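Local coordinates for uronate dehydrogenase (Agrobacterium tumefaciens, PDB 3RFX), which catalyses the NAD-dependent oxidation of uronic acids such as glucuronate and galacturonate, using a Rossmann-type fold to bind the cofactor, at residues 60-65 and 102-107; 68-73 and 89-94; 130-135 and 139-144; 145-150 and 158-163; 199-204 and 217-222. The protein carries 1 engineered substitution. One frame throughout, in Å; residues are numbered along the deposited sequence.

Contact 1 (60-65 and 102-107); sequences AMVAGC and GQPRIV. With PO4 (phosphate ion), chain E.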
# COMPACT_ATOMS: atom_id res chain seq x y z
N ALA A 60 0.26 45.54 3.35
CA ALA A 60 -0.08 46.48 2.29
C ALA A 60 0.08 45.87 0.89
O ALA A 60 -0.73 46.11 -0.01
CB ALA A 60 0.75 47.75 2.42
N MET A 61 1.13 45.06 0.73
CA MET A 61 1.39 44.38 -0.54
C MET A 61 0.21 43.50 -0.94
O MET A 61 -0.22 43.48 -2.09
CB MET A 61 2.67 43.54 -0.43
CG MET A 61 3.09 42.85 -1.71
SD MET A 61 4.50 41.77 -1.43
CE MET A 61 3.85 40.69 -0.16
N VAL A 62 -0.33 42.77 0.04
CA VAL A 62 -1.39 41.81 -0.24
C VAL A 62 -2.78 42.43 -0.38
O VAL A 62 -3.60 41.99 -1.19
CB VAL A 62 -1.40 40.68 0.82
CG1 VAL A 62 -2.63 39.79 0.67
CG2 VAL A 62 -0.11 39.84 0.71
N ALA A 63 -3.06 43.46 0.42
CA ALA A 63 -4.38 44.09 0.45
C ALA A 63 -4.86 44.48 -0.95
O ALA A 63 -4.13 45.12 -1.71
CB ALA A 63 -4.37 45.32 1.38
N GLY A 64 -6.08 44.07 -1.29
CA GLY A 64 -6.65 44.38 -2.59
C GLY A 64 -6.37 43.37 -3.69
O GLY A 64 -6.85 43.52 -4.81
N CYS A 65 -5.60 42.32 -3.37
CA CYS A 65 -5.29 41.29 -4.36
C CYS A 65 -6.22 40.08 -4.26
O CYS A 65 -6.55 39.64 -3.16
CB CYS A 65 -3.84 40.83 -4.20
SG CYS A 65 -2.65 42.18 -4.44
N GLY A 102 -9.06 38.51 2.97
CA GLY A 102 -9.97 37.72 2.16
C GLY A 102 -9.43 36.37 1.69
O GLY A 102 -10.07 35.69 0.89
N GLN A 103 -8.26 35.99 2.21
CA GLN A 103 -7.62 34.72 1.87
C GLN A 103 -7.54 34.47 0.38
O GLN A 103 -8.02 33.45 -0.12
CB GLN A 103 -8.30 33.55 2.61
CG GLN A 103 -8.20 33.72 4.11
CD GLN A 103 -8.85 32.62 4.93
OE1 GLN A 103 -8.80 32.66 6.16
NE2 GLN A 103 -9.44 31.63 4.27
N PRO A 104 -6.93 35.40 -0.36
CA PRO A 104 -6.73 35.18 -1.79
C PRO A 104 -5.96 33.87 -1.99
O PRO A 104 -5.04 33.58 -1.21
CB PRO A 104 -5.85 36.37 -2.20
CG PRO A 104 -5.15 36.77 -0.94
CD PRO A 104 -6.20 36.59 0.12
N ARG A 105 -6.35 33.09 -2.99
CA ARG A 105 -5.70 31.81 -3.27
C ARG A 105 -4.22 32.03 -3.61
O ARG A 105 -3.87 32.99 -4.30
CB ARG A 105 -6.42 31.14 -4.44
CG ARG A 105 -5.92 29.75 -4.79
CD ARG A 105 -6.87 29.09 -5.78
NE ARG A 105 -8.14 28.72 -5.15
CZ ARG A 105 -9.15 28.15 -5.80
NH1 ARG A 105 -9.03 27.89 -7.09
NH2 ARG A 105 -10.28 27.84 -5.16
N ILE A 106 -3.36 31.13 -3.12
CA ILE A 106 -1.91 31.26 -3.27
C ILE A 106 -1.31 30.13 -4.11
O ILE A 106 -1.61 28.95 -3.89
CB ILE A 106 -1.23 31.26 -1.91
CG1 ILE A 106 -1.68 32.49 -1.10
CG2 ILE A 106 0.31 31.24 -2.04
CD1 ILE A 106 -1.36 32.39 0.36
N VAL A 107 -0.49 30.49 -5.09
CA VAL A 107 0.41 29.51 -5.72
C VAL A 107 1.77 29.70 -5.05
O VAL A 107 2.40 30.75 -5.21
CB VAL A 107 0.52 29.70 -7.25
CG1 VAL A 107 1.58 28.75 -7.85
CG2 VAL A 107 -0.81 29.46 -7.92
P PO4 E . -9.77 43.62 2.01
O1 PO4 E . -9.12 43.57 3.37
O2 PO4 E . -10.63 42.40 1.82
O3 PO4 E . -10.66 44.85 1.93
O4 PO4 E . -8.69 43.69 0.93

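Contact 2 (68-73 and 89-94); sequences IVHLGG and IGLYNL. With NAD (nicotinamide-adenine-dinucleotide), chain D.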
# COMPACT_ATOMS: atom_id res chain seq x y z
N ILE A 68 -2.46 35.29 -5.44
CA ILE A 68 -1.03 35.50 -5.21
C ILE A 68 -0.22 34.39 -5.86
O ILE A 68 -0.50 33.20 -5.65
CB ILE A 68 -0.67 35.50 -3.72
CG1 ILE A 68 -1.47 36.56 -2.94
CG2 ILE A 68 0.83 35.76 -3.52
CD1 ILE A 68 -1.20 36.53 -1.44
N VAL A 69 0.77 34.78 -6.65
CA VAL A 69 1.79 33.84 -7.12
C VAL A 69 3.05 34.20 -6.36
O VAL A 69 3.69 35.22 -6.61
CB VAL A 69 2.00 33.94 -8.64
CG1 VAL A 69 3.15 33.01 -9.08
CG2 VAL A 69 0.72 33.57 -9.37
N HIS A 70 3.38 33.38 -5.37
CA HIS A 70 4.46 33.70 -4.45
C HIS A 70 5.80 33.11 -4.90
O HIS A 70 6.14 31.98 -4.55
CB HIS A 70 4.12 33.21 -3.04
CG HIS A 70 5.15 33.58 -2.02
ND1 HIS A 70 5.67 34.85 -1.92
CD2 HIS A 70 5.75 32.84 -1.05
CE1 HIS A 70 6.56 34.88 -0.94
NE2 HIS A 70 6.62 33.68 -0.39
N LEU A 71 6.56 33.91 -5.65
CA LEU A 71 7.88 33.49 -6.16
C LEU A 71 9.01 34.08 -5.32
O LEU A 71 10.17 33.65 -5.42
CB LEU A 71 8.03 33.93 -7.61
CG LEU A 71 6.92 33.45 -8.55
CD1 LEU A 71 7.10 34.00 -9.95
CD2 LEU A 71 6.85 31.92 -8.57
N GLY A 72 8.67 35.05 -4.48
CA GLY A 72 9.66 35.76 -3.69
C GLY A 72 10.26 34.96 -2.56
O GLY A 72 9.57 34.22 -1.87
N GLY A 73 11.57 35.11 -2.37
CA GLY A 73 12.26 34.37 -1.34
C GLY A 73 13.61 33.87 -1.82
O GLY A 73 14.11 34.31 -2.87
N ILE A 89 10.20 33.84 8.29
CA ILE A 89 9.49 35.05 8.69
C ILE A 89 8.62 35.56 7.55
O ILE A 89 7.46 35.91 7.74
CB ILE A 89 10.47 36.15 9.14
CG1 ILE A 89 11.24 35.67 10.37
CG2 ILE A 89 9.71 37.46 9.41
CD1 ILE A 89 12.43 36.56 10.74
N GLY A 90 9.19 35.59 6.34
CA GLY A 90 8.46 36.05 5.18
C GLY A 90 7.19 35.27 4.89
O GLY A 90 6.17 35.85 4.49
N LEU A 91 7.24 33.96 5.08
CA LEU A 91 6.07 33.12 4.83
C LEU A 91 4.99 33.38 5.88
O LEU A 91 3.82 33.49 5.56
CB LEU A 91 6.45 31.63 4.81
CG LEU A 91 6.54 31.03 3.40
CD1 LEU A 91 5.16 30.83 2.78
CD2 LEU A 91 7.41 31.92 2.50
N TYR A 92 5.40 33.46 7.14
CA TYR A 92 4.45 33.81 8.19
C TYR A 92 3.73 35.12 7.84
O TYR A 92 2.50 35.20 7.87
CB TYR A 92 5.14 33.90 9.55
CG TYR A 92 4.24 34.45 10.63
CD1 TYR A 92 3.23 33.67 11.18
CD2 TYR A 92 4.37 35.77 11.06
CE1 TYR A 92 2.39 34.17 12.16
CE2 TYR A 92 3.55 36.28 12.04
CZ TYR A 92 2.55 35.48 12.58
OH TYR A 92 1.72 35.99 13.55
N ASN A 93 4.49 36.15 7.49
CA ASN A 93 3.90 37.45 7.15
C ASN A 93 2.95 37.38 5.95
O ASN A 93 1.91 38.03 5.94
CB ASN A 93 4.99 38.50 6.90
CG ASN A 93 5.75 38.85 8.16
OD1 ASN A 93 5.26 38.63 9.27
ND2 ASN A 93 6.96 39.40 8.00
N LEU A 94 3.32 36.60 4.94
CA LEU A 94 2.46 36.47 3.78
C LEU A 94 1.13 35.82 4.16
O LEU A 94 0.07 36.27 3.71
CB LEU A 94 3.13 35.64 2.68
CG LEU A 94 2.33 35.58 1.37
CD1 LEU A 94 2.48 36.89 0.60
CD2 LEU A 94 2.79 34.40 0.51
PA NAD D . 15.29 34.20 -7.86
O1A NAD D . 16.45 33.91 -6.62
O2A NAD D . 15.85 34.27 -9.46
O5B NAD D . 13.91 35.16 -7.47
C5B NAD D . 13.75 35.42 -6.12
C4B NAD D . 13.26 36.84 -5.79
O4B NAD D . 12.78 36.97 -4.47
C3B NAD D . 14.28 37.87 -6.03
O3B NAD D . 14.13 38.70 -7.12
C2B NAD D . 14.64 38.38 -4.70
O2B NAD D . 15.15 39.71 -4.62
C1B NAD D . 13.41 38.11 -3.91
N9A NAD D . 13.58 38.04 -2.48
C8A NAD D . 14.57 37.33 -1.77
N7A NAD D . 14.42 37.64 -0.44
C5A NAD D . 13.36 38.56 -0.33
C6A NAD D . 12.78 39.20 0.79
N6A NAD D . 13.31 38.96 2.09
N1A NAD D . 11.73 40.07 0.60
C2A NAD D . 11.22 40.32 -0.66
N3A NAD D . 11.80 39.67 -1.80
C4A NAD D . 12.85 38.81 -1.60
O3 NAD D . 14.54 32.84 -7.79
PN NAD D . 13.84 32.11 -9.01
O1N NAD D . 13.21 33.11 -9.96
O2N NAD D . 14.83 31.24 -9.78
O5D NAD D . 12.69 31.19 -8.41

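Contact 3 (130-135 and 139-144); sequences ARPDGL and SKCFGE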
# COMPACT_ATOMS: atom_id res chain seq x y z
N ALA A 130 9.50 14.17 3.66
CA ALA A 130 10.51 15.12 3.18
C ALA A 130 11.93 14.60 3.41
O ALA A 130 12.21 13.96 4.43
CB ALA A 130 10.33 16.47 3.87
N ARG A 131 12.82 14.89 2.47
CA ARG A 131 14.25 14.65 2.66
C ARG A 131 15.00 15.85 2.10
O ARG A 131 15.59 15.78 1.03
CB ARG A 131 14.69 13.34 1.97
CG ARG A 131 14.16 12.08 2.70
CD ARG A 131 14.75 10.79 2.15
NE ARG A 131 16.18 10.62 2.43
CZ ARG A 131 16.93 9.66 1.89
NH1 ARG A 131 16.38 8.79 1.04
NH2 ARG A 131 18.21 9.57 2.18
N PRO A 132 14.92 16.98 2.82
CA PRO A 132 15.46 18.26 2.33
C PRO A 132 16.98 18.19 2.20
O PRO A 132 17.65 17.55 3.03
CB PRO A 132 15.08 19.26 3.42
CG PRO A 132 14.20 18.54 4.39
CD PRO A 132 14.38 17.06 4.19
N ASP A 133 17.52 18.84 1.18
CA ASP A 133 18.95 18.71 0.89
C ASP A 133 19.81 19.87 1.39
O ASP A 133 21.00 19.94 1.10
CB ASP A 133 19.19 18.44 -0.60
CG ASP A 133 18.62 19.52 -1.49
OD1 ASP A 133 18.49 20.68 -1.04
OD2 ASP A 133 18.30 19.21 -2.65
N GLY A 134 19.19 20.78 2.15
CA GLY A 134 19.90 21.88 2.78
C GLY A 134 18.91 22.80 3.48
O GLY A 134 17.73 22.46 3.59
N LEU A 135 19.37 23.96 3.94
CA LEU A 135 18.48 24.90 4.64
C LEU A 135 17.39 25.45 3.73
O LEU A 135 16.28 25.74 4.19
CB LEU A 135 19.28 26.06 5.24
CG LEU A 135 20.32 25.68 6.29
CD1 LEU A 135 21.15 26.91 6.66
CD2 LEU A 135 19.69 25.05 7.52
N SER A 139 13.49 25.14 4.55
CA SER A 139 12.63 26.32 4.63
C SER A 139 11.43 26.21 3.69
O SER A 139 10.35 26.74 3.99
CB SER A 139 13.41 27.61 4.37
OG SER A 139 13.64 27.80 2.99
N LYS A 140 11.59 25.52 2.57
CA LYS A 140 10.45 25.30 1.69
C LYS A 140 9.45 24.32 2.33
O LYS A 140 8.23 24.47 2.18
CB LYS A 140 10.89 24.85 0.29
CG LYS A 140 11.65 25.94 -0.52
CD LYS A 140 10.76 27.16 -0.80
CE LYS A 140 11.43 28.15 -1.78
NZ LYS A 140 10.52 29.29 -2.13
N CYS A 141 9.97 23.34 3.07
CA CYS A 141 9.14 22.47 3.91
C CYS A 141 8.36 23.30 4.93
O CYS A 141 7.18 23.04 5.19
CB CYS A 141 9.97 21.44 4.65
SG CYS A 141 10.66 20.12 3.57
N PHE A 142 9.02 24.29 5.53
CA PHE A 142 8.32 25.15 6.50
C PHE A 142 7.13 25.84 5.83
O PHE A 142 6.03 25.87 6.40
CB PHE A 142 9.27 26.19 7.11
CG PHE A 142 8.57 27.23 7.96
CD1 PHE A 142 8.42 27.03 9.32
CD2 PHE A 142 8.07 28.38 7.39
CE1 PHE A 142 7.76 27.98 10.10
CE2 PHE A 142 7.41 29.33 8.17
CZ PHE A 142 7.27 29.13 9.52
N GLY A 143 7.35 26.38 4.64
CA GLY A 143 6.26 26.99 3.88
C GLY A 143 5.11 26.03 3.62
O GLY A 143 3.94 26.39 3.75
N GLU A 144 5.44 24.80 3.24
CA GLU A 144 4.41 23.78 3.02
C GLU A 144 3.62 23.43 4.29
O GLU A 144 2.40 23.28 4.24
CB GLU A 144 5.04 22.48 2.46
CG GLU A 144 5.62 22.63 1.06
CD GLU A 144 6.04 21.28 0.46
OE1 GLU A 144 5.81 20.23 1.10
OE2 GLU A 144 6.60 21.28 -0.65

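Contact 4 (145-150 and 158-163); sequences NLARMY and TALVRI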
# COMPACT_ATOMS: atom_id res chain seq x y z
N ASN A 145 4.33 23.27 5.40
CA ASN A 145 3.69 22.90 6.66
C ASN A 145 2.82 24.04 7.19
O ASN A 145 1.72 23.81 7.71
CB ASN A 145 4.73 22.53 7.72
CG ASN A 145 5.48 21.24 7.36
OD1 ASN A 145 4.93 20.35 6.70
ND2 ASN A 145 6.73 21.14 7.79
N LEU A 146 3.33 25.26 7.04
CA LEU A 146 2.57 26.45 7.43
C LEU A 146 1.31 26.59 6.57
O LEU A 146 0.22 26.83 7.10
CB LEU A 146 3.42 27.71 7.32
CG LEU A 146 2.79 28.97 7.94
CD1 LEU A 146 2.99 28.96 9.42
CD2 LEU A 146 3.37 30.24 7.33
N ALA A 147 1.46 26.44 5.26
CA ALA A 147 0.30 26.53 4.37
C ALA A 147 -0.75 25.48 4.73
O ALA A 147 -1.96 25.76 4.70
CB ALA A 147 0.71 26.39 2.90
N ARG A 148 -0.30 24.27 5.05
CA ARG A 148 -1.25 23.21 5.40
C ARG A 148 -2.02 23.58 6.66
O ARG A 148 -3.23 23.37 6.74
CB ARG A 148 -0.53 21.86 5.60
CG ARG A 148 -1.48 20.71 5.99
CD ARG A 148 -2.39 20.30 4.82
NE ARG A 148 -3.69 19.81 5.29
CZ ARG A 148 -4.54 19.10 4.55
NH1 ARG A 148 -4.23 18.75 3.31
NH2 ARG A 148 -5.70 18.73 5.07
N MET A 149 -1.32 24.14 7.65
CA MET A 149 -1.96 24.55 8.90
C MET A 149 -3.02 25.64 8.66
O MET A 149 -4.14 25.56 9.19
CB MET A 149 -0.91 24.99 9.94
CG MET A 149 -1.48 25.30 11.33
SD MET A 149 -2.02 27.03 11.43
CE MET A 149 -0.44 27.87 11.54
N TYR A 150 -2.68 26.66 7.86
CA TYR A 150 -3.67 27.69 7.53
C TYR A 150 -4.84 27.13 6.73
O TYR A 150 -5.97 27.62 6.84
CB TYR A 150 -3.05 28.88 6.79
CG TYR A 150 -2.36 29.88 7.71
CD1 TYR A 150 -2.91 31.13 7.96
CD2 TYR A 150 -1.15 29.55 8.34
CE1 TYR A 150 -2.27 32.05 8.81
CE2 TYR A 150 -0.52 30.45 9.18
CZ TYR A 150 -1.08 31.70 9.41
OH TYR A 150 -0.44 32.58 10.25
N THR A 158 -3.93 26.80 -1.06
CA THR A 158 -2.58 27.01 -1.59
C THR A 158 -2.22 25.81 -2.47
O THR A 158 -2.45 24.67 -2.08
CB THR A 158 -1.53 27.06 -0.45
OG1 THR A 158 -1.83 28.13 0.47
CG2 THR A 158 -0.10 27.24 -1.01
N ALA A 159 -1.66 26.07 -3.65
CA ALA A 159 -1.02 25.00 -4.42
C ALA A 159 0.45 24.97 -4.04
O ALA A 159 1.15 25.96 -4.22
CB ALA A 159 -1.16 25.27 -5.92
N LEU A 160 0.92 23.85 -3.50
CA LEU A 160 2.32 23.71 -3.09
C LEU A 160 3.13 23.16 -4.26
O LEU A 160 3.24 21.94 -4.43
CB LEU A 160 2.43 22.79 -1.88
CG LEU A 160 1.58 23.18 -0.67
CD1 LEU A 160 1.63 22.09 0.38
CD2 LEU A 160 2.03 24.53 -0.11
N VAL A 161 3.69 24.05 -5.06
CA VAL A 161 4.32 23.63 -6.30
C VAL A 161 5.81 23.37 -6.09
O VAL A 161 6.59 24.30 -5.90
CB VAL A 161 4.11 24.65 -7.43
CG1 VAL A 161 4.58 24.08 -8.76
CG2 VAL A 161 2.64 25.05 -7.51
N ARG A 162 6.18 22.10 -6.09
CA ARG A 162 7.58 21.70 -5.94
C ARG A 162 8.27 21.84 -7.28
O ARG A 162 8.32 20.90 -8.08
CB ARG A 162 7.66 20.27 -5.40
CG ARG A 162 7.16 20.18 -3.97
CD ARG A 162 7.23 18.76 -3.41
NE ARG A 162 6.82 18.73 -2.01
CZ ARG A 162 6.61 17.61 -1.32
NH1 ARG A 162 6.75 16.42 -1.91
NH2 ARG A 162 6.24 17.68 -0.05
N ILE A 163 8.78 23.03 -7.54
CA ILE A 163 9.39 23.33 -8.84
C ILE A 163 10.64 22.46 -9.10
O ILE A 163 11.48 22.31 -8.22
CB ILE A 163 9.76 24.82 -8.93
CG1 ILE A 163 8.49 25.68 -8.81
CG2 ILE A 163 10.47 25.14 -10.25
CD1 ILE A 163 8.77 27.16 -8.65
O HOH W 1 -3.07 27.16 2.60

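Contact 5 (199-204 and 217-222); sequences GCPVVW and SHLGFL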
# COMPACT_ATOMS: atom_id res chain seq x y z
N GLY A 199 -8.06 23.11 -2.28
CA GLY A 199 -7.49 22.49 -1.09
C GLY A 199 -6.08 23.00 -0.86
O GLY A 199 -5.79 24.17 -1.12
N CYS A 200 -5.19 22.12 -0.38
CA CYS A 200 -3.79 22.48 -0.20
C CYS A 200 -2.89 21.38 -0.79
O CYS A 200 -2.09 20.78 -0.07
CB CYS A 200 -3.48 22.66 1.29
SG CYS A 200 -1.86 23.46 1.68
N PRO A 201 -3.02 21.12 -2.09
CA PRO A 201 -2.33 19.97 -2.68
C PRO A 201 -0.83 20.20 -2.94
O PRO A 201 -0.43 21.31 -3.27
CB PRO A 201 -3.05 19.79 -4.01
CG PRO A 201 -3.43 21.19 -4.39
CD PRO A 201 -3.85 21.83 -3.08
N VAL A 202 -0.03 19.14 -2.80
CA VAL A 202 1.32 19.10 -3.33
C VAL A 202 1.24 18.89 -4.84
O VAL A 202 0.54 17.99 -5.31
CB VAL A 202 2.15 17.95 -2.70
CG1 VAL A 202 3.48 17.78 -3.43
CG2 VAL A 202 2.36 18.19 -1.21
N VAL A 203 1.94 19.72 -5.59
CA VAL A 203 1.98 19.61 -7.04
C VAL A 203 3.44 19.45 -7.45
O VAL A 203 4.28 20.26 -7.06
CB VAL A 203 1.44 20.88 -7.71
CG1 VAL A 203 1.49 20.75 -9.23
CG2 VAL A 203 0.01 21.19 -7.22
N TRP A 204 3.75 18.42 -8.22
CA TRP A 204 5.12 18.27 -8.71
C TRP A 204 5.30 19.19 -9.90
O TRP A 204 4.60 19.05 -10.91
CB TRP A 204 5.41 16.83 -9.10
CG TRP A 204 5.38 15.88 -7.93
CD1 TRP A 204 4.41 14.98 -7.63
CD2 TRP A 204 6.38 15.75 -6.91
NE1 TRP A 204 4.74 14.29 -6.49
CE2 TRP A 204 5.95 14.74 -6.03
CE3 TRP A 204 7.62 16.38 -6.67
CZ2 TRP A 204 6.70 14.34 -4.92
CZ3 TRP A 204 8.36 15.99 -5.57
CH2 TRP A 204 7.90 14.97 -4.71
N SER A 217 -0.61 12.00 -10.39
CA SER A 217 -1.91 11.41 -10.76
C SER A 217 -3.04 11.79 -9.79
O SER A 217 -4.20 11.87 -10.19
CB SER A 217 -1.82 9.89 -10.91
OG SER A 217 -1.51 9.28 -9.68
N HIS A 218 -2.70 12.01 -8.52
CA HIS A 218 -3.73 12.31 -7.51
C HIS A 218 -4.30 13.72 -7.65
O HIS A 218 -5.34 14.05 -7.06
CB HIS A 218 -3.20 12.04 -6.10
CG HIS A 218 -3.03 10.59 -5.79
ND1 HIS A 218 -3.96 9.87 -5.06
CD2 HIS A 218 -2.07 9.71 -6.13
CE1 HIS A 218 -3.56 8.62 -4.96
NE2 HIS A 218 -2.42 8.49 -5.60
N LEU A 219 -3.63 14.53 -8.46
CA LEU A 219 -4.06 15.88 -8.76
C LEU A 219 -5.03 15.88 -9.95
O LEU A 219 -5.40 16.94 -10.45
CB LEU A 219 -2.83 16.74 -9.10
CG LEU A 219 -2.96 18.26 -9.09
CD1 LEU A 219 -3.12 18.75 -7.65
CD2 LEU A 219 -1.73 18.88 -9.73
N GLY A 220 -5.44 14.70 -10.39
CA GLY A 220 -6.28 14.57 -11.57
C GLY A 220 -7.48 15.51 -11.57
O GLY A 220 -7.84 16.06 -12.61
N PHE A 221 -8.10 15.69 -10.41
CA PHE A 221 -9.30 16.53 -10.31
C PHE A 221 -9.09 17.95 -10.89
O PHE A 221 -10.04 18.61 -11.32
CB PHE A 221 -9.77 16.63 -8.85
CG PHE A 221 -8.94 17.57 -8.01
CD1 PHE A 221 -9.30 18.90 -7.87
CD2 PHE A 221 -7.81 17.11 -7.35
CE1 PHE A 221 -8.54 19.77 -7.10
CE2 PHE A 221 -7.04 17.97 -6.58
CZ PHE A 221 -7.41 19.30 -6.46
N LEU A 222 -7.84 18.42 -10.90
CA LEU A 222 -7.55 19.78 -11.33
C LEU A 222 -7.62 19.95 -12.85
O LEU A 222 -7.82 21.05 -13.37
CB LEU A 222 -6.17 20.21 -10.81
CG LEU A 222 -5.80 21.69 -10.91
CD1 LEU A 222 -6.70 22.51 -9.98
CD2 LEU A 222 -4.32 21.92 -10.58

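Contact 1 (60-65 and 102-107)
The puckered Pro104 ring takes Cys65 O obliquely from the side of one face, while Val62 CG1 lies near its edge. The carbonyl oxygen is directed at the CB and CG corner, with Cys65 O 3.5 Å from Pro104 CB and 3.9 Å from Pro104 CG. The second approach is apolar: Val62 CG1 lies 4.3 Å from Pro104 CG, a loose van der Waals contact. No hydrogen bond crosses between the segments, and only 96 Å² is buried, so the evidence is for modest packing without polar pairing.

The backbone places the carbonyl. After helix 55-62, a type II turn runs from Val62 to Cys65, closed by Cys65 N to Val62 O at 3.0 Å. Gly64, at phi 89° and psi -2°, fills the third position of this turn, where glycine is usual. Its amide makes a weak bond to a phosphate, Gly64 N to O4 at 3.4 Å; the ion, probably from the crystallisation liquor, is also held by His101.

The turn leads from helix 55-62 into strand 67-70, while Pro104 precedes the neighbouring parallel strand 105-111. Helix 80-100 packs beside both segments, presenting Leu94 and Ala97 to Val62 and Ala98 to Pro104; strand 5-9 adds Leu7 against Val62 and Cys65.

Contact 2 (68-73 and 89-94)
Helix-on-strand packing joins His70 and Ile68 of strand 67-70 to Leu91 and Leu94 of helix 80-100, in the buried layer between the central sheet and the helix that follows this strand. The axes of the short segments 68-70 and 89-94 are nearly antiparallel (175°) and approach to 12.2 Å.

His70 and Leu94 bury most of the surface. Leu94 CD2 sits above the centre of the imidazole, 3.6 Å from the His70 ring centroid and 14° off the ring normal, which meets the geometry of a CH-pi contact. Leu91 arrives differently: its CD2 lies at the ring edge, near the plane, 3.5 Å from His70 NE2. The chi1 of His70, -177°, sets the ring opposite its own backbone nitrogen and carries it out to the helix. At the ring's other nitrogen, ND1 is hydrogen-bonded to Thr9 OG1, which should limit rotation of the imidazole, with Leu94 over one face and Leu91 at its edge. Nearer the start of the strand, Ile68 CD1 touches Leu94 CD1 at 4.2 Å.

Beyond the strand the chain turns to the cofactor. Gly73 N gives a nearly straight bond to the ribose oxygen O4B of NAD at 3.1 Å. A strand, its antiparallel covering helix and a nucleotide-binding loop at the strand's C-terminal end are the elements of a Rossmann-fold beta-alpha-beta unit, completed here by strand 105-111.

Contact 3 (130-135 and 139-144)
Cys141 directs its sulfur off helix 135-154 at two small apolar groups of the preceding loop: SG is 3.7 Å from Ala130 CB and 4.0 Å from Pro132 CG. Its chi1 of -71° turns SG back beside its own backbone nitrogen, toward the start of the helix and hence toward this loop. Ala130 offers its methyl end-on, whereas Pro132 contributes the CG corner of its ring, so the sulfur touches residues on both sides of Arg131 in the sequence.

The other meeting is the first turn of the helix itself. Ser139 N donates to Leu135 O at 2.9 Å with an N-H...O angle of 150°, the nitrogen being tilted 29° from the carbonyl plane. Gly134 occupies the N-cap position. Within the turn thus closed, engineered Ala136 stands at what is probably the tyrosine position of the Tyr-X-X-X-Lys motif of extended short-chain dehydrogenases, with Lys140 four residues on. Lys140 itself leads away from the loop, its NZ hydrogen-bonded to Ala109 O.

Ser139 has its CB 3.4 Å from Leu135 O, but its hydroxyl makes hydrogen bonds with Ala136 O and Asn87 ND2 instead. The contact also borders a second subunit, where Asp152 of that chain forms a salt bridge with Arg131, and Asn145 of that chain packs on both Ala130 and Cys141.

Contact 4 (145-150 and 158-163)
Ala147, with the most surface buried here, rests its methyl group in the notch formed by Leu160 and Thr158 of the strand. The distances are close to ordinary van der Waals values: Ala147 CB lies 3.8 Å from Leu160 CD2 and 3.9 Å from Thr158 OG1. Leu160 reaches the methyl with one branch, CD2, whereas Thr158 meets it with its whole branched end, CB and CG2 each being 4.1 Å from Ala147 CB. The small side chain lets the helix approach closely, and the Ala147 and Thr158 CA atoms are 6.6 Å apart.

A polar link runs alongside the apolar one. One water donates to Ala147 O at 2.8 Å and accepts from Thr158 OG1 at 2.6 Å, joining the helix backbone to the strand side chain where no direct hydrogen bond forms. With chi1 at -59°, Thr158 turns OG1 beside its own backbone nitrogen, where it reaches the water, while CG2 stays on the Ala147 methyl. The same hydroxyl is hydrogen-bonded to Tyr95 OH, so it ties together the water, helix 80-100 and strand 158-163 within a buried region.

The contact lies between helix 135-154 and the strand that follows it, on one face of the parallel sheet. Strands 105-111 and 202-205 flank strand 158-163; Phe108 packs on Thr158 and Leu160, Cys200 covers Ala147 and Leu160, and Tyr95 of helix 80-100 borders Ala147.

Contact 5 (199-204 and 217-222)
The backbones of the two segments come closest at Val203 and Leu219, their CA atoms 7.3 Å apart, and no hydrogen bond crosses between them. The 3-10 conformation of 217-222 is supported by Gly220 N to Ser217 O at 3.1 Å and Leu222 N to Leu219 O at 2.9 Å. Pro201 and Val203, in the run of chain that becomes strand 202-205, meet Leu219 of that segment.

Leu219 CD1 lies 3.8 Å from Pro201 CB and also meets Val203 CG2, while Leu219 CD2 is 3.8 Å from Val203 CG1, with CG2 of the same valine equally near. The leucine crosses both partners at about a right angle; its chi1 of -164° holds CG roughly opposite the backbone nitrogen, which brings both methyls against Pro201 and Val203.

Leu188 of helix 182-194 packs on Val203, and Arg123 and Gln120 of a third subunit pack on the 3-10 segment. This is apolar packing of a short 3-10 segment on 202-205, the strand at one end of the parallel Rossmann-type sheet within this chain.

In the fold
Contacts 1 to 4 are buried; contact 5 is only partly so, on a strand outermost within this chain and beside a third subunit. Contact 2 is nested within the loop closed by contact 1, which reaches strand 105-111, the sheet neighbour of contact 2's strand 67-70. Contacts 3 and 4 use successive turns of helix 135-154 and are joined by the Glu144 to Arg162 salt bridge; both also border the second subunit. Contact 4 meets contact 5 through adjacent strands. Chemistry follows place: a backbone carbonyl against a proline ring beside a turn in contact 1, a leucine-packed histidine with glycines at NAD further along in contact 2, a helix-start bond in contact 3, a bridging water in contact 4, and apolar packing in contact 5.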